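Local structure of autoinducer 2-binding protein LsrB (Clostridium saccharobutylicum DSM 13864, 6DSP) at residues T126-G131 / Q172-K177; M137-L142 / K147-D152; A251-M256 / T335-D340. The protein serves as a receptor for the quorum-sensing signal autoinducer-2, which it binds in a pocket of a periplasmic solute-binding protein fold. All coordinates share one frame; numbering follows the deposited sequence.

Interaction 1: residues T126-G131 / Q172-K177; sequences TPEQLG and QVEGEK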
# COMPACT_ATOMS: atom_id res chain seq x y z
N THR A 126 1.24 10.01 -4.00
CA THR A 126 2.46 9.97 -4.79
C THR A 126 3.58 9.36 -3.96
O THR A 126 3.55 9.40 -2.71
CB THR A 126 2.86 11.36 -5.25
OG1 THR A 126 3.28 12.11 -4.10
CG2 THR A 126 1.70 12.09 -5.96
N PRO A 127 4.61 8.82 -4.62
CA PRO A 127 5.69 8.22 -3.83
C PRO A 127 6.48 9.25 -3.05
O PRO A 127 7.00 8.94 -1.98
CB PRO A 127 6.54 7.46 -4.87
CG PRO A 127 6.16 8.02 -6.17
CD PRO A 127 4.74 8.56 -6.05
N GLU A 128 6.56 10.48 -3.53
CA GLU A 128 7.18 11.53 -2.73
C GLU A 128 6.38 11.80 -1.46
O GLU A 128 6.95 11.89 -0.36
CB GLU A 128 7.37 12.81 -3.57
CG GLU A 128 8.23 13.84 -2.86
CD GLU A 128 8.54 15.05 -3.73
OE1 GLU A 128 8.43 14.93 -4.98
OE2 GLU A 128 8.91 16.13 -3.16
N GLN A 129 5.05 11.91 -1.59
CA GLN A 129 4.19 12.15 -0.42
C GLN A 129 4.36 11.02 0.59
O GLN A 129 4.48 11.26 1.80
CB GLN A 129 2.70 12.16 -0.84
CG GLN A 129 2.15 13.42 -1.46
CD GLN A 129 0.66 13.23 -1.73
OE1 GLN A 129 0.22 12.19 -2.28
NE2 GLN A 129 -0.12 14.21 -1.33
N LEU A 130 4.29 9.78 0.11
CA LEU A 130 4.24 8.65 1.02
C LEU A 130 5.62 8.35 1.60
O LEU A 130 5.74 8.08 2.80
CB LEU A 130 3.63 7.43 0.32
CG LEU A 130 2.13 7.61 0.03
CD1 LEU A 130 1.64 6.67 -1.05
CD2 LEU A 130 1.32 7.42 1.32
N GLY A 131 6.68 8.45 0.78
CA GLY A 131 8.02 8.30 1.33
C GLY A 131 8.33 9.34 2.39
O GLY A 131 8.86 9.01 3.46
N GLN A 172 10.29 3.58 -0.88
CA GLN A 172 11.65 3.44 -0.38
C GLN A 172 12.60 4.32 -1.17
O GLN A 172 13.41 5.04 -0.59
CB GLN A 172 12.07 1.97 -0.43
CG GLN A 172 13.34 1.65 0.30
CD GLN A 172 14.61 1.79 -0.49
OE1 GLN A 172 14.63 2.32 -1.57
NE2 GLN A 172 15.70 1.33 0.10
N VAL A 173 12.44 4.36 -2.48
CA VAL A 173 13.34 5.17 -3.30
C VAL A 173 13.20 6.64 -2.93
O VAL A 173 14.20 7.36 -2.76
CB VAL A 173 13.09 4.92 -4.79
CG1 VAL A 173 13.79 5.96 -5.62
CG2 VAL A 173 13.56 3.52 -5.16
N GLU A 174 11.96 7.12 -2.82
CA GLU A 174 11.75 8.53 -2.49
C GLU A 174 12.11 8.83 -1.05
O GLU A 174 12.67 9.91 -0.76
CB GLU A 174 10.31 8.92 -2.77
CG GLU A 174 9.99 8.96 -4.27
CD GLU A 174 10.94 9.88 -5.02
OE1 GLU A 174 11.17 11.00 -4.52
OE2 GLU A 174 11.49 9.46 -6.06
N GLY A 175 11.83 7.91 -0.12
CA GLY A 175 12.19 8.13 1.27
C GLY A 175 13.70 8.18 1.46
O GLY A 175 14.20 9.01 2.22
N GLU A 176 14.43 7.32 0.75
CA GLU A 176 15.88 7.35 0.82
C GLU A 176 16.44 8.65 0.27
O GLU A 176 17.38 9.20 0.84
CB GLU A 176 16.50 6.16 0.09
CG GLU A 176 16.41 4.84 0.82
CD GLU A 176 17.32 4.82 2.05
OE1 GLU A 176 16.83 5.13 3.12
OE2 GLU A 176 18.55 4.58 1.95
N LYS A 177 15.91 9.13 -0.86
CA LYS A 177 16.37 10.42 -1.39
C LYS A 177 16.13 11.53 -0.38
O LYS A 177 16.98 12.41 -0.17
CB LYS A 177 15.64 10.72 -2.69
CG LYS A 177 16.04 9.89 -3.89
CD LYS A 177 15.18 10.33 -5.07
CE LYS A 177 15.38 9.46 -6.29
NZ LYS A 177 14.28 9.73 -7.28

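Interaction 2: residues M137-L142 / K147-D152; sequences MGYDSL and KDPEKD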
# COMPACT_ATOMS: atom_id res chain seq x y z
N MET A 137 6.92 10.58 10.13
CA MET A 137 6.42 9.87 11.30
C MET A 137 7.56 9.34 12.13
O MET A 137 7.52 9.43 13.36
CB MET A 137 5.54 8.70 10.86
CG MET A 137 4.21 9.13 10.24
SD MET A 137 3.03 7.79 10.01
CE MET A 137 3.90 6.77 8.85
N GLY A 138 8.59 8.80 11.48
CA GLY A 138 9.76 8.32 12.21
C GLY A 138 10.45 9.44 12.96
O GLY A 138 10.80 9.28 14.13
N TYR A 139 10.67 10.57 12.28
CA TYR A 139 11.28 11.74 12.92
C TYR A 139 10.50 12.14 14.17
O TYR A 139 11.07 12.34 15.26
CB TYR A 139 11.29 12.88 11.90
CG TYR A 139 11.89 14.17 12.44
CD1 TYR A 139 11.15 15.03 13.24
CD2 TYR A 139 13.20 14.53 12.15
CE1 TYR A 139 11.68 16.21 13.76
CE2 TYR A 139 13.76 15.71 12.65
CZ TYR A 139 12.99 16.55 13.46
OH TYR A 139 13.53 17.72 13.96
N ASP A 140 9.17 12.27 14.04
CA ASP A 140 8.38 12.71 15.18
C ASP A 140 8.47 11.74 16.36
O ASP A 140 8.61 12.16 17.52
CB ASP A 140 6.94 12.92 14.75
CG ASP A 140 6.79 14.13 13.84
OD1 ASP A 140 7.67 15.00 13.84
OD2 ASP A 140 5.77 14.24 13.14
N SER A 141 8.41 10.45 16.08
CA SER A 141 8.49 9.47 17.16
C SER A 141 9.87 9.44 17.78
O SER A 141 10.00 9.24 19.00
CB SER A 141 8.07 8.08 16.66
OG SER A 141 6.69 8.08 16.35
N LEU A 142 10.92 9.62 16.98
CA LEU A 142 12.29 9.69 17.51
C LEU A 142 12.43 10.85 18.47
O LEU A 142 12.98 10.70 19.57
CB LEU A 142 13.28 9.82 16.35
CG LEU A 142 13.56 8.52 15.57
CD1 LEU A 142 14.19 8.87 14.23
CD2 LEU A 142 14.42 7.55 16.36
N LYS A 147 15.38 11.48 21.37
CA LYS A 147 16.45 11.66 20.41
C LYS A 147 16.36 13.05 19.78
O LYS A 147 15.36 13.77 19.91
CB LYS A 147 16.39 10.58 19.31
CG LYS A 147 16.40 9.12 19.84
CD LYS A 147 17.77 8.78 20.44
CE LYS A 147 18.81 8.61 19.33
NZ LYS A 147 20.17 8.28 19.89
N ASP A 148 17.43 13.43 19.08
CA ASP A 148 17.51 14.68 18.33
C ASP A 148 17.70 14.30 16.87
O ASP A 148 18.82 14.40 16.34
CB ASP A 148 18.68 15.52 18.84
CG ASP A 148 18.79 16.87 18.15
OD1 ASP A 148 17.90 17.24 17.37
OD2 ASP A 148 19.79 17.58 18.38
N PRO A 149 16.63 13.88 16.17
CA PRO A 149 16.81 13.36 14.81
C PRO A 149 17.30 14.40 13.83
O PRO A 149 17.79 14.03 12.75
CB PRO A 149 15.42 12.82 14.44
CG PRO A 149 14.47 13.50 15.42
CD PRO A 149 15.26 13.63 16.68
N GLU A 150 17.18 15.69 14.15
CA GLU A 150 17.68 16.70 13.23
C GLU A 150 19.19 16.60 13.07
O GLU A 150 19.71 16.97 12.01
CB GLU A 150 17.31 18.11 13.71
CG GLU A 150 17.66 19.21 12.73
CD GLU A 150 16.73 19.20 11.52
OE1 GLU A 150 15.63 18.64 11.64
OE2 GLU A 150 17.10 19.78 10.47
N LYS A 151 19.90 16.12 14.09
CA LYS A 151 21.35 16.11 14.14
C LYS A 151 21.96 14.74 14.43
O LYS A 151 23.08 14.46 14.00
CB LYS A 151 21.85 17.09 15.21
CG LYS A 151 21.41 18.51 15.02
CD LYS A 151 21.89 19.35 16.19
CE LYS A 151 21.41 20.79 16.09
NZ LYS A 151 21.86 21.61 17.25
N ASP A 152 21.24 13.88 15.16
CA ASP A 152 21.83 12.60 15.55
C ASP A 152 22.11 11.72 14.33
O ASP A 152 21.44 11.80 13.28
CB ASP A 152 20.89 11.80 16.46
CG ASP A 152 20.71 12.40 17.85
OD1 ASP A 152 21.56 13.22 18.30
OD2 ASP A 152 19.72 11.98 18.49
O HOH W 1 15.34 16.78 16.16

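Interaction 3: residues A251-M256 / T335-D340; sequences ASPNSM and TIFTKD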
# COMPACT_ATOMS: atom_id res chain seq x y z
N ALA A 251 -0.21 0.53 8.19
CA ALA A 251 -1.11 -0.59 8.43
C ALA A 251 -2.46 -0.03 8.83
O ALA A 251 -2.55 1.08 9.36
CB ALA A 251 -0.59 -1.53 9.53
N SER A 252 -3.52 -0.80 8.57
CA SER A 252 -4.84 -0.38 9.01
C SER A 252 -4.88 -0.33 10.54
O SER A 252 -4.23 -1.12 11.23
CB SER A 252 -5.94 -1.25 8.39
OG SER A 252 -5.68 -2.64 8.53
N PRO A 253 -5.62 0.62 11.11
CA PRO A 253 -5.45 0.91 12.54
C PRO A 253 -5.89 -0.19 13.49
O PRO A 253 -5.24 -0.37 14.53
CB PRO A 253 -6.25 2.21 12.73
CG PRO A 253 -7.25 2.21 11.57
CD PRO A 253 -6.50 1.58 10.42
N ASN A 254 -6.97 -0.92 13.18
CA ASN A 254 -7.38 -1.96 14.12
C ASN A 254 -6.25 -2.96 14.37
O ASN A 254 -6.11 -3.47 15.49
CB ASN A 254 -8.63 -2.71 13.65
CG ASN A 254 -9.91 -1.90 13.81
OD1 ASN A 254 -9.91 -0.76 14.27
ND2 ASN A 254 -11.03 -2.49 13.39
N SER A 255 -5.42 -3.24 13.35
CA SER A 255 -4.37 -4.23 13.51
C SER A 255 -3.27 -3.76 14.44
O SER A 255 -2.47 -4.59 14.89
CB SER A 255 -3.79 -4.66 12.15
OG SER A 255 -3.02 -3.62 11.60
N MET A 256 -3.18 -2.45 14.72
CA MET A 256 -2.09 -1.90 15.52
C MET A 256 -2.53 -1.36 16.86
O MET A 256 -1.66 -0.98 17.65
CB MET A 256 -1.36 -0.77 14.77
CG MET A 256 -0.78 -1.18 13.42
SD MET A 256 0.45 -2.52 13.56
CE MET A 256 1.70 -1.71 14.60
N THR A 335 -3.59 9.46 6.53
CA THR A 335 -3.95 9.55 7.94
C THR A 335 -2.77 9.11 8.79
O THR A 335 -2.18 8.06 8.53
CB THR A 335 -5.16 8.65 8.24
OG1 THR A 335 -6.21 8.96 7.30
CG2 THR A 335 -5.64 8.89 9.68
N ILE A 336 -2.45 9.89 9.83
CA ILE A 336 -1.43 9.52 10.80
C ILE A 336 -2.14 9.15 12.10
O ILE A 336 -2.92 9.94 12.62
CB ILE A 336 -0.42 10.66 11.02
CG1 ILE A 336 0.33 10.96 9.73
CG2 ILE A 336 0.55 10.29 12.11
CD1 ILE A 336 1.11 12.26 9.78
N PHE A 337 -1.86 7.95 12.61
CA PHE A 337 -2.49 7.45 13.83
C PHE A 337 -1.53 7.52 15.00
O PHE A 337 -0.33 7.22 14.88
CB PHE A 337 -2.92 5.99 13.69
CG PHE A 337 -3.77 5.71 12.50
CD1 PHE A 337 -5.11 6.08 12.47
CD2 PHE A 337 -3.25 5.04 11.39
CE1 PHE A 337 -5.91 5.80 11.38
CE2 PHE A 337 -4.06 4.75 10.30
CZ PHE A 337 -5.38 5.16 10.28
N THR A 338 -2.06 7.93 16.15
CA THR A 338 -1.40 7.76 17.44
C THR A 338 -2.46 7.28 18.43
O THR A 338 -3.63 7.11 18.07
CB THR A 338 -0.78 9.06 17.97
OG1 THR A 338 -1.83 9.92 18.43
CG2 THR A 338 0.10 9.74 16.92
N LYS A 339 -2.07 7.08 19.69
CA LYS A 339 -3.07 6.69 20.67
C LYS A 339 -4.16 7.75 20.81
O LYS A 339 -5.25 7.44 21.29
CB LYS A 339 -2.38 6.43 22.02
CG LYS A 339 -1.90 7.70 22.72
CD LYS A 339 -1.28 7.37 24.07
CE LYS A 339 -0.55 8.57 24.63
NZ LYS A 339 -1.44 9.75 24.77
N ASP A 340 -3.89 8.99 20.41
CA ASP A 340 -4.86 10.07 20.63
C ASP A 340 -5.99 10.07 19.61
O ASP A 340 -7.05 10.64 19.89
CB ASP A 340 -4.14 11.42 20.60
CG ASP A 340 -3.22 11.60 21.77
OD1 ASP A 340 -3.47 10.96 22.82
OD2 ASP A 340 -2.26 12.39 21.64

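Interaction 1: residues T126-G131 / Q172-K177
In Glu-174, chi1 (-71°) sets CG beside the backbone N, and the bend at chi2 (-55°) turns the carboxylate aside, leaving CB and CG to meet Pro-127. CB rests 3.4 Å from Pro-127 O, and CG lies 3.8 Å from Pro-127 CB. The bend also suits the carboxylate, whose OE2 forms a salt bridge 3.1 Å long with Lys-177 NZ, one helical turn on; the ammonium arrives on the syn side. The lysine probably offsets some of the repulsion between Glu-174 and Glu-128, whose OE1 atoms are 4.8 Å apart.

Farther along, Gly-131 and Gly-175 have no side chains to hold the backbones apart, and their CA atoms come within 4.2 Å. Pro-127 fits the first turn of its helix, where a missing N-H costs no helical bond. Just before it, Thr-126 and Gln-129 make a capping box: Gln-129 N donates to Thr-126 OG1 at 3.1 Å and Thr-126 N to Gln-129 OE1 at 3.0 Å. Pro-127 and Leu-130 also touch Trp-171, a residue of the ligand pocket. The axes of the short segments 127-131 and 172-177 cross at -65°, an inclined helix pair, brought close by glycines, in an alpha/beta domain of the periplasmic binding protein fold.

Interaction 2: residues M137-L142 / K147-D152
Pro-149 lies over one face of the Tyr-139 ring, its CG 3.6 Å above the plane and displaced toward the rim, while Asp-140 OD1 sits in plane at the edge. The proline contact is a CH-pi interaction, CG standing 16° off the ring normal. Glu-150 comes in obliquely, its carboxylate turned steeply against the ring, and places OE1 3.3 Å from Tyr-139 OH. Chi1 of Tyr-139 (179°) puts CG anti to the backbone N, which carries the ring out to the loop although its first bond does not aim there. The ring also meets that of Tyr-183.

A tyrosine serves here because its two ends do different work: the ring packs on proline, and the hydroxyl reaches a water 3.0 Å from OH that donates to Asp-148 OD1 and accepts from Glu-150 N. The contact folds the end of helix 127-144 against the loop leading into strand 155-160, an alpha-to-beta connection of the parallel alpha/beta domain. Leu-142 adds an apolar touch, CB to Pro-149 CG at 4.0 Å, and its O receives Lys-147 N at 3.1 Å, with the donor tilted 30° from the carbonyl plane.

Proline lends the loop a rigid, apolar ring, and the backbone of Asp-148 fixes the turn around it. Asp-148 O accepts from both Lys-151 N and Asp-152 N. Asp-148 N in turn donates to Asp-152 OD2, 2.8 Å away, from above the carboxylate plane.

Interaction 3: residues A251-M256 / T335-D340
Pro-253 and Phe-337 form the tight part of a small contact in the type I periplasmic binding protein fold, just after the chain passes from strand 327-330 of the large mixed sheet to strand 335-337. That short strand pairs antiparallel with strand 268-270, and Phe-337 extends from it toward the loop that follows strand 246-249. Pro-253 CB stands 3.8 Å above the ring plane and over its centre, in a CH-pi contact 11° off the normal. From CB over the centre the proline ring extends toward the outer end of the phenyl, with CG 3.7 Å from Phe-337 CZ and CD 4.0 Å from Phe-337 CE2. Phenylalanine gives a flat apolar face and proline a compact, rigid ring to set on it; both are buried. With chi1 at -53° the phenyl leaves on the side of the backbone N and turns into the interior. Trp-268 and Tyr-345 add aromatic neighbours, the latter edge-to-face.

Packing slackens toward Ala-251, whose O is 4.1 Å from Phe-337 CE2. The side chain of Ala-251 is about 6 Å from the bound ligand, and the residue directly follows Phe-250 of the pocket.

The solvent side belongs to the end of the second segment, where Lys-339 and Asp-340 are exposed and take no part in the packing. Polar residues suit that position, and their own bonds shape it: Asp-340 N donates to Thr-338 OG1 at 3.0 Å, an ST turn, and Lys-339 NZ makes a salt bridge with Asp-340 OD1. On the other segment Ser-255 secures the turn after Ala-251, its OG donating to Ser-252 O at 2.8 Å, in the plane of the carbonyl.

Helix 127-144 joins the first two contacts: interaction 1 uses its beginning and interaction 2 lies near its end, their centres about 18 Å apart. Along the chain interaction 2 is nested inside the loop that interaction 1 closes, and interaction 3 follows both. The centre of interaction 3 is about 20 Å from each of the others, yet it touches interaction 2, where Met-137 SD packs 4.1 Å from Ile-336 CG2. All three lie in the lobe that holds the four-stranded parallel sheet; interaction 3 uses the small two-stranded sheet beside it. Interactions 1 and 3 sit nearer the ligand and interaction 2 at the periphery, so one helix runs from the pocket region to the outer end of its domain.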